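Local coordinates for isoaspartyl dipeptidase (Fervidobacterium islandicum, PDB 7CDH), which probably hydrolyses isoaspartyl (beta-aspartyl) dipeptides as a zinc-dependent M38 metallopeptidase, an activity linked to protein repair, at residues L97-I102 against G128-P133; S105-Y110 against V135-S140; N122-T127 against K150-G155; D144-D149 against G183-K188; A189-F194 against R337-N342. All blocks are in the same frame, centred on the assembly; numbering follows the deposited sequence.

Contact 1. Residues L97-I102 against G128-P133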
# COMPACT_ATOMS: atom_id res chain seq x y z
N LEU A 97 -24.07 -5.61 9.08
CA LEU A 97 -24.08 -6.19 7.71
C LEU A 97 -24.16 -7.71 7.78
O LEU A 97 -23.81 -8.31 8.81
CB LEU A 97 -22.80 -5.81 6.97
CG LEU A 97 -22.48 -4.32 6.92
CD1 LEU A 97 -21.20 -4.09 6.16
CD2 LEU A 97 -23.64 -3.58 6.29
N GLY A 98 -24.54 -8.33 6.67
CA GLY A 98 -24.77 -9.78 6.58
C GLY A 98 -23.93 -10.42 5.50
O GLY A 98 -22.77 -10.12 5.41
N THR A 99 -24.51 -11.32 4.74
CA THR A 99 -23.79 -12.07 3.68
C THR A 99 -22.98 -11.12 2.80
O THR A 99 -21.82 -11.42 2.56
CB THR A 99 -24.76 -12.87 2.83
OG1 THR A 99 -25.60 -13.51 3.79
CG2 THR A 99 -24.04 -13.88 1.97
N ASP A 100 -23.58 -10.01 2.37
CA ASP A 100 -22.97 -9.09 1.38
C ASP A 100 -22.20 -7.98 2.12
O ASP A 100 -22.84 -6.98 2.55
CB ASP A 100 -24.03 -8.54 0.42
CG ASP A 100 -23.47 -7.65 -0.67
OD1 ASP A 100 -22.23 -7.49 -0.72
OD2 ASP A 100 -24.25 -7.17 -1.50
N GLY A 101 -20.87 -8.12 2.16
CA GLY A 101 -19.91 -7.09 2.60
C GLY A 101 -19.26 -6.34 1.45
O GLY A 101 -18.33 -5.61 1.75
N ILE A 102 -19.72 -6.52 0.21
CA ILE A 102 -19.15 -5.91 -1.04
C ILE A 102 -19.98 -4.69 -1.43
O ILE A 102 -19.38 -3.62 -1.62
CB ILE A 102 -19.12 -6.89 -2.23
CG1 ILE A 102 -18.41 -8.20 -1.91
CG2 ILE A 102 -18.50 -6.23 -3.45
CD1 ILE A 102 -16.94 -8.03 -1.68
N GLY A 128 -17.33 -5.05 10.67
CA GLY A 128 -17.31 -6.39 10.04
C GLY A 128 -18.61 -6.73 9.35
O GLY A 128 -19.48 -5.84 9.20
N SER A 129 -18.74 -8.01 8.96
CA SER A 129 -19.88 -8.63 8.25
C SER A 129 -19.70 -10.15 8.40
O SER A 129 -18.84 -10.55 9.23
CB SER A 129 -19.93 -8.20 6.78
OG SER A 129 -18.82 -8.73 6.01
N TYR A 130 -20.41 -10.96 7.61
CA TYR A 130 -20.30 -12.44 7.66
C TYR A 130 -18.84 -12.85 7.50
O TYR A 130 -18.39 -13.72 8.21
CB TYR A 130 -21.08 -13.12 6.54
CG TYR A 130 -22.50 -13.53 6.83
CD1 TYR A 130 -23.34 -12.81 7.67
CD2 TYR A 130 -23.03 -14.64 6.18
CE1 TYR A 130 -24.66 -13.19 7.88
CE2 TYR A 130 -24.34 -15.06 6.41
CZ TYR A 130 -25.16 -14.32 7.24
OH TYR A 130 -26.46 -14.75 7.39
N ARG A 131 -18.16 -12.26 6.52
CA ARG A 131 -16.88 -12.80 6.03
C ARG A 131 -15.76 -12.53 7.02
O ARG A 131 -15.67 -11.45 7.57
CB ARG A 131 -16.52 -12.17 4.70
CG ARG A 131 -15.21 -12.70 4.14
CD ARG A 131 -15.15 -12.36 2.68
NE ARG A 131 -13.97 -12.91 2.07
CZ ARG A 131 -12.76 -12.38 2.13
NH1 ARG A 131 -12.55 -11.25 2.79
NH2 ARG A 131 -11.77 -13.02 1.53
N VAL A 132 -14.90 -13.53 7.19
CA VAL A 132 -13.57 -13.41 7.85
C VAL A 132 -12.53 -13.46 6.74
O VAL A 132 -12.64 -14.34 5.87
CB VAL A 132 -13.43 -14.56 8.86
CG1 VAL A 132 -11.99 -14.72 9.30
CG2 VAL A 132 -14.36 -14.36 10.04
N PRO A 133 -11.54 -12.54 6.64
CA PRO A 133 -11.30 -11.45 7.59
C PRO A 133 -12.30 -10.30 7.43
O PRO A 133 -12.72 -10.00 6.32
CB PRO A 133 -9.90 -10.91 7.19
CG PRO A 133 -9.77 -11.19 5.74
CD PRO A 133 -10.58 -12.46 5.51
O HOH W 1 -21.66 -4.88 10.60
O HOH W 2 -19.73 -10.47 4.34
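Leu97 and Ser129 bring the two backbones to 4.9 Å at their CA atoms, and just beyond them a weak but fairly straight hydrogen bond runs from Tyr130 N to Gly98 O (3.3 Å, 166°). Both segments are loops that follow the adjacent parallel strands 90-95 and 122-127 of the amidohydrolase TIM barrel, and the second brings the side chain of Tyr130 to the metal centre, its nearest atom about 3 Å from a bound zinc ion. The tyrosine ring lies against the Gly98-Thr99 peptide, with Thr99 N 3.4 Å above the centre of one face. Thr99 keeps OG1 beside its own backbone N (chi1 -46°), which carries the hydroxyl over the ring, 3.3 Å from Tyr130 CE2; its hydrogen bond goes to Glu70. Threonine thus serves both as a polar group for Glu70 and as a small cover for the aromatic. At the start of the loops Leu97 CB packs on Ser129 CB at 3.7 Å. Glycine suits position Gly101, where a CB would probably run into Ser129 OG. That hydroxyl meets water 2 at 2.6 Å, and the same water donates to Thr99 O and accepts from Arg131 N.

Contact 2. Residues S105-Y110 against V135-S140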
# COMPACT_ATOMS: atom_id res chain seq x y z
N SER A 105 -21.86 -1.19 2.34
CA SER A 105 -20.68 -0.53 2.92
C SER A 105 -20.91 -0.25 4.42
O SER A 105 -22.05 0.03 4.84
CB SER A 105 -20.36 0.72 2.11
OG SER A 105 -20.83 1.89 2.73
N LEU A 106 -19.84 -0.27 5.19
CA LEU A 106 -19.88 0.11 6.61
C LEU A 106 -20.25 1.58 6.73
O LEU A 106 -20.97 1.93 7.69
CB LEU A 106 -18.52 -0.20 7.24
CG LEU A 106 -18.26 -1.68 7.51
CD1 LEU A 106 -16.86 -1.86 8.05
CD2 LEU A 106 -19.29 -2.22 8.49
N GLU A 107 -19.83 2.42 5.80
CA GLU A 107 -19.98 3.90 5.95
C GLU A 107 -21.47 4.22 5.77
O GLU A 107 -22.00 5.13 6.45
CB GLU A 107 -19.10 4.67 4.96
CG GLU A 107 -17.61 4.48 5.18
CD GLU A 107 -17.00 3.20 4.64
OE1 GLU A 107 -17.73 2.35 4.02
OE2 GLU A 107 -15.77 3.01 4.88
N ASN A 108 -22.12 3.47 4.90
CA ASN A 108 -23.60 3.56 4.71
C ASN A 108 -24.31 3.08 5.99
O ASN A 108 -25.33 3.70 6.34
CB ASN A 108 -24.00 2.76 3.49
CG ASN A 108 -25.47 2.79 3.16
OD1 ASN A 108 -26.08 1.72 3.01
ND2 ASN A 108 -25.99 3.98 2.95
N LEU A 109 -23.80 2.03 6.65
CA LEU A 109 -24.39 1.49 7.89
C LEU A 109 -24.36 2.56 8.97
O LEU A 109 -25.35 2.73 9.68
CB LEU A 109 -23.60 0.27 8.31
CG LEU A 109 -24.01 -0.29 9.67
CD1 LEU A 109 -25.42 -0.82 9.59
CD2 LEU A 109 -23.05 -1.38 10.12
N TYR A 110 -23.25 3.27 9.07
CA TYR A 110 -23.02 4.37 10.02
C TYR A 110 -24.00 5.51 9.70
O TYR A 110 -24.64 6.06 10.62
CB TYR A 110 -21.55 4.81 9.91
CG TYR A 110 -21.19 5.99 10.76
CD1 TYR A 110 -20.83 5.81 12.07
CD2 TYR A 110 -21.19 7.29 10.27
CE1 TYR A 110 -20.50 6.87 12.90
CE2 TYR A 110 -20.85 8.37 11.08
CZ TYR A 110 -20.52 8.15 12.41
OH TYR A 110 -20.17 9.13 13.29
N VAL A 135 -14.48 -6.80 7.15
CA VAL A 135 -14.43 -5.43 6.59
C VAL A 135 -14.33 -4.49 7.79
O VAL A 135 -14.88 -4.82 8.85
CB VAL A 135 -15.68 -5.08 5.76
CG1 VAL A 135 -15.73 -5.85 4.46
CG2 VAL A 135 -16.99 -5.28 6.57
N THR A 136 -13.68 -3.34 7.62
CA THR A 136 -13.43 -2.38 8.72
C THR A 136 -13.58 -0.99 8.13
O THR A 136 -13.56 -0.89 6.92
CB THR A 136 -12.07 -2.66 9.39
OG1 THR A 136 -11.03 -2.25 8.51
CG2 THR A 136 -11.87 -4.11 9.74
N PHE A 137 -13.83 0.01 8.98
CA PHE A 137 -13.83 1.43 8.62
C PHE A 137 -12.40 1.95 8.43
O PHE A 137 -12.22 2.82 7.62
CB PHE A 137 -14.46 2.25 9.73
CG PHE A 137 -15.94 2.07 9.90
CD1 PHE A 137 -16.45 1.11 10.77
CD2 PHE A 137 -16.83 2.87 9.21
CE1 PHE A 137 -17.82 0.96 10.95
CE2 PHE A 137 -18.19 2.73 9.42
CZ PHE A 137 -18.70 1.80 10.30
N THR A 138 -11.44 1.46 9.23
CA THR A 138 -10.11 2.07 9.48
C THR A 138 -8.98 1.06 9.30
O THR A 138 -7.86 1.40 9.62
CB THR A 138 -10.00 2.61 10.91
OG1 THR A 138 -9.99 1.42 11.70
CG2 THR A 138 -11.11 3.55 11.35
N GLY A 139 -9.23 -0.18 8.89
CA GLY A 139 -8.16 -1.17 8.69
C GLY A 139 -7.98 -2.14 9.84
O GLY A 139 -7.26 -3.16 9.65
N SER A 140 -8.57 -1.88 11.00
CA SER A 140 -8.59 -2.91 12.08
C SER A 140 -9.88 -2.79 12.89
O SER A 140 -10.35 -1.65 13.10
CB SER A 140 -7.33 -2.86 12.96
OG SER A 140 -7.33 -1.80 13.93
O HOH W 3 -15.09 0.24 4.88
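Leu106 lies over one face of the Phe137 ring, its CB 3.8 Å from the ring centroid and only 17° off the normal, a CH-pi contact displaced toward the rim. With CG beside the backbone N (chi1 -76°), the leucine sends CD1 past the ring to the loop backbone, where it rests 3.4 Å from Thr136 C. The leucine and Val135 side chains cross obliquely, Leu106 CD1 lying 3.7 Å from Val135 CG2, so the branched leucine touches three consecutive loop residues. One turn further along helix 106-118, Tyr110 CB comes to 4.0 Å from Phe137 CE2. An alanine in place of Phe137 is likely to leave Leu106 CB and Tyr110 CB without their aromatic neighbour and open a gap between helix and loop. The helix starts at Ser105, an N-cap whose OG accepts from Asn108 N. Beside the apolar patch, water 3 donates both to Glu107 OE2 and to Thr136 O (2.8 Å), while Glu107 OE2 also forms a salt bridge with Arg143 of a neighbouring subunit. The chemistry implies a divided contact: hydrocarbon on aromatic fastens the loop to the start of the helix, while at the polar rim water ties Glu107 to the loop and the salt bridge carries its carboxylate on to the next subunit.

Contact 3. Residues N122-T127 against K150-G155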
# COMPACT_ATOMS: atom_id res chain seq x y z
N ASN A 122 -32.50 5.29 18.88
CA ASN A 122 -31.17 5.08 19.51
C ASN A 122 -30.54 3.95 18.72
O ASN A 122 -31.28 2.92 18.50
CB ASN A 122 -31.26 4.62 20.97
CG ASN A 122 -32.15 5.51 21.81
OD1 ASN A 122 -31.69 6.50 22.39
ND2 ASN A 122 -33.42 5.16 21.89
N THR A 123 -29.31 4.14 18.26
CA THR A 123 -28.67 3.21 17.28
C THR A 123 -27.23 2.93 17.67
O THR A 123 -26.54 3.87 18.11
CB THR A 123 -28.66 3.81 15.87
OG1 THR A 123 -27.88 5.02 15.92
CG2 THR A 123 -30.05 4.14 15.42
N PHE A 124 -26.80 1.71 17.42
CA PHE A 124 -25.40 1.27 17.54
C PHE A 124 -25.16 0.35 16.36
O PHE A 124 -26.13 -0.15 15.76
CB PHE A 124 -25.13 0.58 18.88
CG PHE A 124 -25.58 1.41 20.06
CD1 PHE A 124 -26.89 1.35 20.49
CD2 PHE A 124 -24.73 2.33 20.65
CE1 PHE A 124 -27.34 2.20 21.49
CE2 PHE A 124 -25.16 3.11 21.71
CZ PHE A 124 -26.47 3.06 22.11
N ILE A 125 -23.90 0.14 16.02
CA ILE A 125 -23.59 -0.71 14.86
C ILE A 125 -22.48 -1.66 15.29
O ILE A 125 -21.77 -1.36 16.23
CB ILE A 125 -23.23 0.16 13.64
CG1 ILE A 125 -21.93 0.93 13.83
CG2 ILE A 125 -24.38 1.11 13.32
CD1 ILE A 125 -21.43 1.55 12.57
N TYR A 126 -22.38 -2.76 14.58
CA TYR A 126 -21.17 -3.58 14.48
C TYR A 126 -20.32 -3.09 13.30
O TYR A 126 -20.85 -2.55 12.34
CB TYR A 126 -21.57 -5.03 14.22
CG TYR A 126 -22.38 -5.69 15.30
CD1 TYR A 126 -21.76 -6.33 16.35
CD2 TYR A 126 -23.76 -5.75 15.25
CE1 TYR A 126 -22.47 -7.00 17.32
CE2 TYR A 126 -24.49 -6.42 16.21
CZ TYR A 126 -23.85 -7.05 17.24
OH TYR A 126 -24.52 -7.73 18.20
N THR A 127 -19.03 -3.36 13.38
CA THR A 127 -18.10 -3.36 12.25
C THR A 127 -18.05 -4.79 11.75
O THR A 127 -18.72 -5.64 12.36
CB THR A 127 -16.73 -2.80 12.62
OG1 THR A 127 -16.07 -2.89 11.37
CG2 THR A 127 -15.97 -3.57 13.68
N LYS A 150 -20.38 4.73 17.73
CA LYS A 150 -21.51 3.78 17.61
C LYS A 150 -21.03 2.32 17.48
O LYS A 150 -21.88 1.44 17.65
CB LYS A 150 -22.41 4.16 16.44
CG LYS A 150 -23.33 5.35 16.71
CD LYS A 150 -24.42 5.50 15.69
CE LYS A 150 -25.21 6.77 15.87
NZ LYS A 150 -25.96 6.77 17.13
N VAL A 151 -19.78 2.05 17.10
CA VAL A 151 -19.34 0.63 16.91
C VAL A 151 -19.28 -0.06 18.28
O VAL A 151 -18.55 0.44 19.18
CB VAL A 151 -17.99 0.58 16.17
CG1 VAL A 151 -17.41 -0.81 16.14
CG2 VAL A 151 -18.12 1.13 14.76
N ILE A 152 -20.07 -1.13 18.51
CA ILE A 152 -20.13 -1.80 19.84
C ILE A 152 -19.58 -3.23 19.74
O ILE A 152 -19.63 -3.95 20.75
CB ILE A 152 -21.54 -1.76 20.47
CG1 ILE A 152 -22.66 -2.24 19.55
CG2 ILE A 152 -21.80 -0.34 20.96
CD1 ILE A 152 -22.36 -3.51 18.81
N GLY A 153 -19.03 -3.61 18.60
CA GLY A 153 -18.62 -5.00 18.36
C GLY A 153 -18.37 -5.30 16.90
O GLY A 153 -18.36 -4.37 16.10
N VAL A 154 -18.10 -6.56 16.61
CA VAL A 154 -17.90 -7.09 15.25
C VAL A 154 -18.98 -8.14 15.03
O VAL A 154 -19.32 -8.83 15.98
CB VAL A 154 -16.51 -7.68 15.06
CG1 VAL A 154 -16.29 -8.89 15.96
CG2 VAL A 154 -16.25 -8.03 13.58
N GLY A 155 -19.53 -8.19 13.84
CA GLY A 155 -20.67 -9.04 13.53
C GLY A 155 -21.28 -8.66 12.20
O GLY A 155 -20.97 -7.60 11.67
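Lys150 NZ donates to both Thr123 OG1 (2.9 Å) and Thr123 O (3.1 Å), and a salt bridge to Glu117 gives this buried ammonium a third partner. The bend at the end of the lysine chain (chi4 -66°) turns NZ back onto the threonine, whose OG1 is also bonded to Ala113 O on helix 106-118. A methionine in place of Lys150 would probably leave the Glu117 carboxylate without its countercharge and Thr123 O without this donor. Further along, four backbone bonds pair the two segments as parallel strands. Ile125 N donates to Lys150 O (2.9 Å, 175°) and Ile152 N to Ile125 O. Thr127 N then donates to Gly153 O and Gly155 N to Thr127 O (3.1 Å). Between the bridges Ile125-Val151 and Thr127-Val154 the register slips by one residue, a beta bulge; Gly153 accepts its extended, positive-phi backbone easily. Ile152 CD1 sits over one face of the Tyr126 ring, 3.9 Å from its centroid, while Val151 CG2 packs on Ile125 CG1. Thr127 OG1 is bonded to Asp144. The two strands are the outer members of the unit strand 122-127, helix 141-147, strand 151-159, a beta-alpha-beta crossover of the TIM barrel, and the second strand runs on to Glu156, which binds both zinc ions.

Contact 4. Residues D144-D149 against G183-K188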
# COMPACT_ATOMS: atom_id res chain seq x y z
N ASP A 144 -11.60 0.50 14.88
CA ASP A 144 -13.03 0.82 14.61
C ASP A 144 -13.76 1.07 15.93
O ASP A 144 -14.38 2.14 16.08
CB ASP A 144 -13.71 -0.27 13.79
CG ASP A 144 -13.31 -0.33 12.33
OD1 ASP A 144 -12.45 0.49 11.91
OD2 ASP A 144 -13.91 -1.20 11.61
N ILE A 145 -13.64 0.17 16.88
CA ILE A 145 -14.38 0.27 18.17
C ILE A 145 -13.75 1.38 19.02
O ILE A 145 -14.46 2.02 19.73
CB ILE A 145 -14.46 -1.09 18.87
CG1 ILE A 145 -15.44 -1.04 20.05
CG2 ILE A 145 -13.07 -1.57 19.28
CD1 ILE A 145 -15.86 -2.41 20.59
N VAL A 146 -12.47 1.68 18.91
CA VAL A 146 -11.89 2.75 19.76
C VAL A 146 -12.32 4.10 19.17
O VAL A 146 -12.85 4.91 19.94
CB VAL A 146 -10.37 2.55 19.95
CG1 VAL A 146 -9.67 3.71 20.63
CG2 VAL A 146 -10.08 1.29 20.72
N LEU A 147 -12.29 4.28 17.85
CA LEU A 147 -12.41 5.62 17.21
C LEU A 147 -13.86 6.02 16.88
O LEU A 147 -14.11 7.23 16.75
CB LEU A 147 -11.57 5.67 15.94
CG LEU A 147 -10.06 5.56 16.13
CD1 LEU A 147 -9.37 5.81 14.79
CD2 LEU A 147 -9.54 6.52 17.18
N ILE A 148 -14.76 5.08 16.65
CA ILE A 148 -16.16 5.33 16.19
C ILE A 148 -17.16 5.04 17.31
O ILE A 148 -17.39 3.86 17.62
CB ILE A 148 -16.41 4.45 14.96
CG1 ILE A 148 -15.40 4.75 13.86
CG2 ILE A 148 -17.83 4.60 14.49
CD1 ILE A 148 -15.32 3.67 12.84
N ASP A 149 -17.75 6.08 17.88
CA ASP A 149 -18.69 6.00 19.03
C ASP A 149 -19.66 4.82 18.84
O ASP A 149 -19.69 3.96 19.70
CB ASP A 149 -19.31 7.37 19.32
CG ASP A 149 -18.54 8.14 20.40
OD1 ASP A 149 -18.05 7.48 21.35
OD2 ASP A 149 -18.41 9.40 20.31
N GLY A 183 -12.76 -2.92 23.15
CA GLY A 183 -13.83 -2.67 24.13
C GLY A 183 -13.31 -2.08 25.43
O GLY A 183 -13.90 -1.09 25.91
N MET A 184 -12.23 -2.64 25.98
CA MET A 184 -11.67 -2.19 27.27
C MET A 184 -11.14 -0.75 27.13
O MET A 184 -11.37 0.07 28.02
CB MET A 184 -10.55 -3.12 27.74
CG MET A 184 -11.01 -4.54 28.00
SD MET A 184 -9.70 -5.72 28.41
CE MET A 184 -9.16 -5.06 29.98
N ILE A 185 -10.41 -0.45 26.06
CA ILE A 185 -9.80 0.89 25.85
C ILE A 185 -10.91 1.94 25.73
O ILE A 185 -10.74 3.08 26.21
CB ILE A 185 -8.90 0.82 24.59
CG1 ILE A 185 -7.70 -0.10 24.81
CG2 ILE A 185 -8.45 2.21 24.13
CD1 ILE A 185 -6.93 -0.45 23.53
N SER A 186 -12.02 1.58 25.10
CA SER A 186 -13.08 2.51 24.66
C SER A 186 -14.23 2.55 25.69
O SER A 186 -15.17 3.36 25.53
CB SER A 186 -13.55 2.12 23.28
OG SER A 186 -14.31 0.93 23.32
N GLY A 187 -14.18 1.71 26.71
CA GLY A 187 -15.24 1.65 27.72
C GLY A 187 -16.53 1.09 27.16
O GLY A 187 -17.55 1.32 27.76
N LYS A 188 -16.48 0.33 26.07
CA LYS A 188 -17.65 -0.36 25.47
C LYS A 188 -17.59 -1.88 25.73
O LYS A 188 -16.54 -2.37 26.13
CB LYS A 188 -17.65 -0.07 23.98
CG LYS A 188 -17.72 1.40 23.65
CD LYS A 188 -17.95 1.60 22.19
CE LYS A 188 -17.18 2.74 21.57
NZ LYS A 188 -17.13 2.53 20.11
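Lys188 NZ is gripped by three backbone carbonyls across the contact: Ile145 O at 2.7 Å, Ile148 O at 2.8 Å and Asp149 O at 3.0 Å. It meets Ile145 O in the carbonyl plane, on a lone pair, but stands above the planes of the other two; Val151 O is a further acceptor, so three N-H groups must be shared among four carbonyls. Lysine suits this place because its long chain, leaving with CG beside the backbone N (chi1 -59°) and running largely extended with a bend at chi3, carries a positive charge to the C-terminal end of helix 141-147, where the gathered carbonyls would probably favour it. The Asp149 carboxylate instead pairs with Lys114 of a neighbouring subunit. On the way in, the lysine slides past Ile145 in the opposite direction. Ser186 sets its CB against Ile145 O (3.7 Å) and uses OG for a bond to Gly182 O. Val146 CG2 meets Ile185 CG2 at 3.9 Å, while Ile145 CD1 lies by Gly183, where a larger residue would probably crowd Lys188 O. The two helices are thus joined near their C-terminal ends, the first lying in the chain between strands 122-127 and 151-159, the second just before strand 191-196, and Phe73 of another subunit packs on both at Val146 and Ser186.

Contact 5. Residues A189-F194 against R337-N342. With GOL (glycerol), chain B.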
# COMPACT_ATOMS: atom_id res chain seq x y z
N ALA A 189 -18.66 -2.61 25.45
CA ALA A 189 -18.80 -4.05 25.80
C ALA A 189 -17.86 -4.93 24.95
O ALA A 189 -17.37 -5.91 25.48
CB ALA A 189 -20.23 -4.50 25.64
N GLY A 190 -17.71 -4.64 23.67
CA GLY A 190 -16.88 -5.43 22.75
C GLY A 190 -17.51 -6.77 22.43
O GLY A 190 -16.96 -7.78 22.83
N ILE A 191 -18.63 -6.77 21.72
CA ILE A 191 -19.41 -8.00 21.43
C ILE A 191 -18.91 -8.60 20.12
O ILE A 191 -18.61 -7.84 19.20
CB ILE A 191 -20.92 -7.68 21.40
CG1 ILE A 191 -21.41 -7.10 22.73
CG2 ILE A 191 -21.73 -8.89 20.96
CD1 ILE A 191 -20.89 -7.85 23.96
N VAL A 192 -18.71 -9.90 20.07
CA VAL A 192 -18.65 -10.65 18.79
C VAL A 192 -20.02 -11.30 18.63
O VAL A 192 -20.37 -12.07 19.49
CB VAL A 192 -17.51 -11.69 18.78
CG1 VAL A 192 -17.43 -12.42 17.44
CG2 VAL A 192 -16.19 -11.05 19.14
N ASN A 193 -20.76 -10.95 17.58
CA ASN A 193 -22.05 -11.55 17.21
C ASN A 193 -21.75 -12.62 16.15
O ASN A 193 -21.17 -12.28 15.09
CB ASN A 193 -23.03 -10.47 16.78
CG ASN A 193 -24.38 -10.99 16.32
OD1 ASN A 193 -24.90 -10.53 15.31
ND2 ASN A 193 -24.98 -11.87 17.08
N PHE A 194 -22.07 -13.88 16.46
CA PHE A 194 -21.87 -15.02 15.55
C PHE A 194 -23.21 -15.32 14.89
O PHE A 194 -24.18 -15.58 15.62
CB PHE A 194 -21.38 -16.26 16.29
CG PHE A 194 -20.00 -16.09 16.85
CD1 PHE A 194 -18.89 -16.18 16.04
CD2 PHE A 194 -19.82 -15.78 18.18
CE1 PHE A 194 -17.62 -15.99 16.56
CE2 PHE A 194 -18.55 -15.58 18.70
CZ PHE A 194 -17.45 -15.70 17.89
N ARG A 337 -27.91 -5.55 29.15
CA ARG A 337 -26.74 -6.06 29.92
C ARG A 337 -25.66 -6.43 28.90
O ARG A 337 -24.53 -6.03 29.11
CB ARG A 337 -27.11 -7.22 30.85
CG ARG A 337 -25.94 -7.92 31.55
CD ARG A 337 -25.94 -9.45 31.40
NE ARG A 337 -27.27 -9.93 31.62
CZ ARG A 337 -27.95 -10.75 30.85
NH1 ARG A 337 -27.40 -11.34 29.81
NH2 ARG A 337 -29.19 -11.03 31.16
N VAL A 338 -26.04 -7.09 27.81
CA VAL A 338 -25.06 -7.57 26.79
C VAL A 338 -24.26 -6.37 26.25
O VAL A 338 -23.05 -6.46 26.23
CB VAL A 338 -25.74 -8.37 25.67
CG1 VAL A 338 -24.77 -8.68 24.56
CG2 VAL A 338 -26.31 -9.68 26.20
N PHE A 339 -24.92 -5.25 25.92
CA PHE A 339 -24.33 -4.08 25.21
C PHE A 339 -23.90 -2.99 26.19
O PHE A 339 -23.36 -2.00 25.69
CB PHE A 339 -25.32 -3.52 24.19
CG PHE A 339 -25.55 -4.48 23.06
CD1 PHE A 339 -24.55 -4.74 22.14
CD2 PHE A 339 -26.72 -5.22 23.00
CE1 PHE A 339 -24.73 -5.66 21.13
CE2 PHE A 339 -26.90 -6.15 21.99
CZ PHE A 339 -25.91 -6.38 21.08
N LYS A 340 -24.07 -3.18 27.50
CA LYS A 340 -23.77 -2.20 28.58
C LYS A 340 -24.48 -0.87 28.29
O LYS A 340 -23.79 0.17 28.26
CB LYS A 340 -22.27 -1.98 28.75
CG LYS A 340 -21.46 -3.25 28.97
CD LYS A 340 -21.04 -3.50 30.40
CE LYS A 340 -20.12 -4.70 30.56
NZ LYS A 340 -18.93 -4.61 29.67
N LEU A 341 -25.79 -0.90 28.06
CA LEU A 341 -26.58 0.33 27.80
C LEU A 341 -27.35 0.73 29.05
O LEU A 341 -27.86 -0.14 29.76
CB LEU A 341 -27.55 0.05 26.65
CG LEU A 341 -26.90 -0.47 25.37
CD1 LEU A 341 -27.96 -0.76 24.32
CD2 LEU A 341 -25.85 0.52 24.84
N ASN A 342 -27.53 2.04 29.25
CA ASN A 342 -28.42 2.59 30.28
C ASN A 342 -29.83 2.63 29.69
O ASN A 342 -30.46 3.68 29.70
CB ASN A 342 -27.80 3.84 30.90
CG ASN A 342 -26.64 3.40 31.78
OD1 ASN A 342 -25.48 3.67 31.47
ND2 ASN A 342 -26.93 2.62 32.82
C1 GOL B . -22.13 1.99 23.97
O1 GOL B . -21.47 2.95 23.14
C2 GOL B . -21.42 1.80 25.29
O2 GOL B . -22.07 2.64 26.24
C3 GOL B . -21.38 0.37 25.83
O3 GOL B . -21.27 -0.65 24.82
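Ala189 CB and the Ile191 side chain touch the last turn of helix 333-339 from the loop before strand 191-196 and its first residue. The alanine methyl lies 3.5 Å from Val338 O and 3.8 Å from Lys340 CG, a spot where its small size lets the two segments draw close. Ile191 CD1 comes to 3.4 Å from the same Val338 O and 4.0 Å from Val338 CG1, the two side chains crossing at about a right angle. Ile191 CG1 approaches Phe339 CE1, again crosswise. Phe339 starts away from the strand, but with CG beside its backbone N (chi1 -67°) the ring swings back to Ile191, and Val338 CG1 stands over the centre of one ring face. A glycerol, probably from the crystallisation liquor, bridges the backbones: its O3 donates to Phe339 O at 2.6 Å and receives a weak bond from Ala189 N. The helix ends in a Schellman motif, with Lys340 at positive phi (54°); the exposed lysine lends the contact the aliphatic part of its chain. Outside this shell, Tyr126 packs on both Ile191 and Phe339, and Asn193 OD1 is hydrogen-bonded to ND1 of the zinc ligand His61. Strand 191-196 runs between strands 151-159 and 220-223 of the barrel, its backbone bonded to both, with the C-terminal turn of helix 333-339 set against the strand's N-terminal end.

Overall arrangement
From the N terminus, contact 1 closes a loop from strand 90-95 past helix 106-118 to the end of strand 122-127. Contact 2 opens within that loop and closes after it, and contact 3 crosses both, so the first three interlock around two successive beta-alpha units of the barrel. Contact 4 crosses contact 3 but follows contacts 1 and 2 in series; Thr127 and Asp144 link contacts 3 and 4, and Asp144 also reaches the loop of contact 2. Contact 5 comes after all the others and spans the longest stretch, bringing helix 333-339 back to strand 191-196, which pairs with strand 151-159 of contact 3.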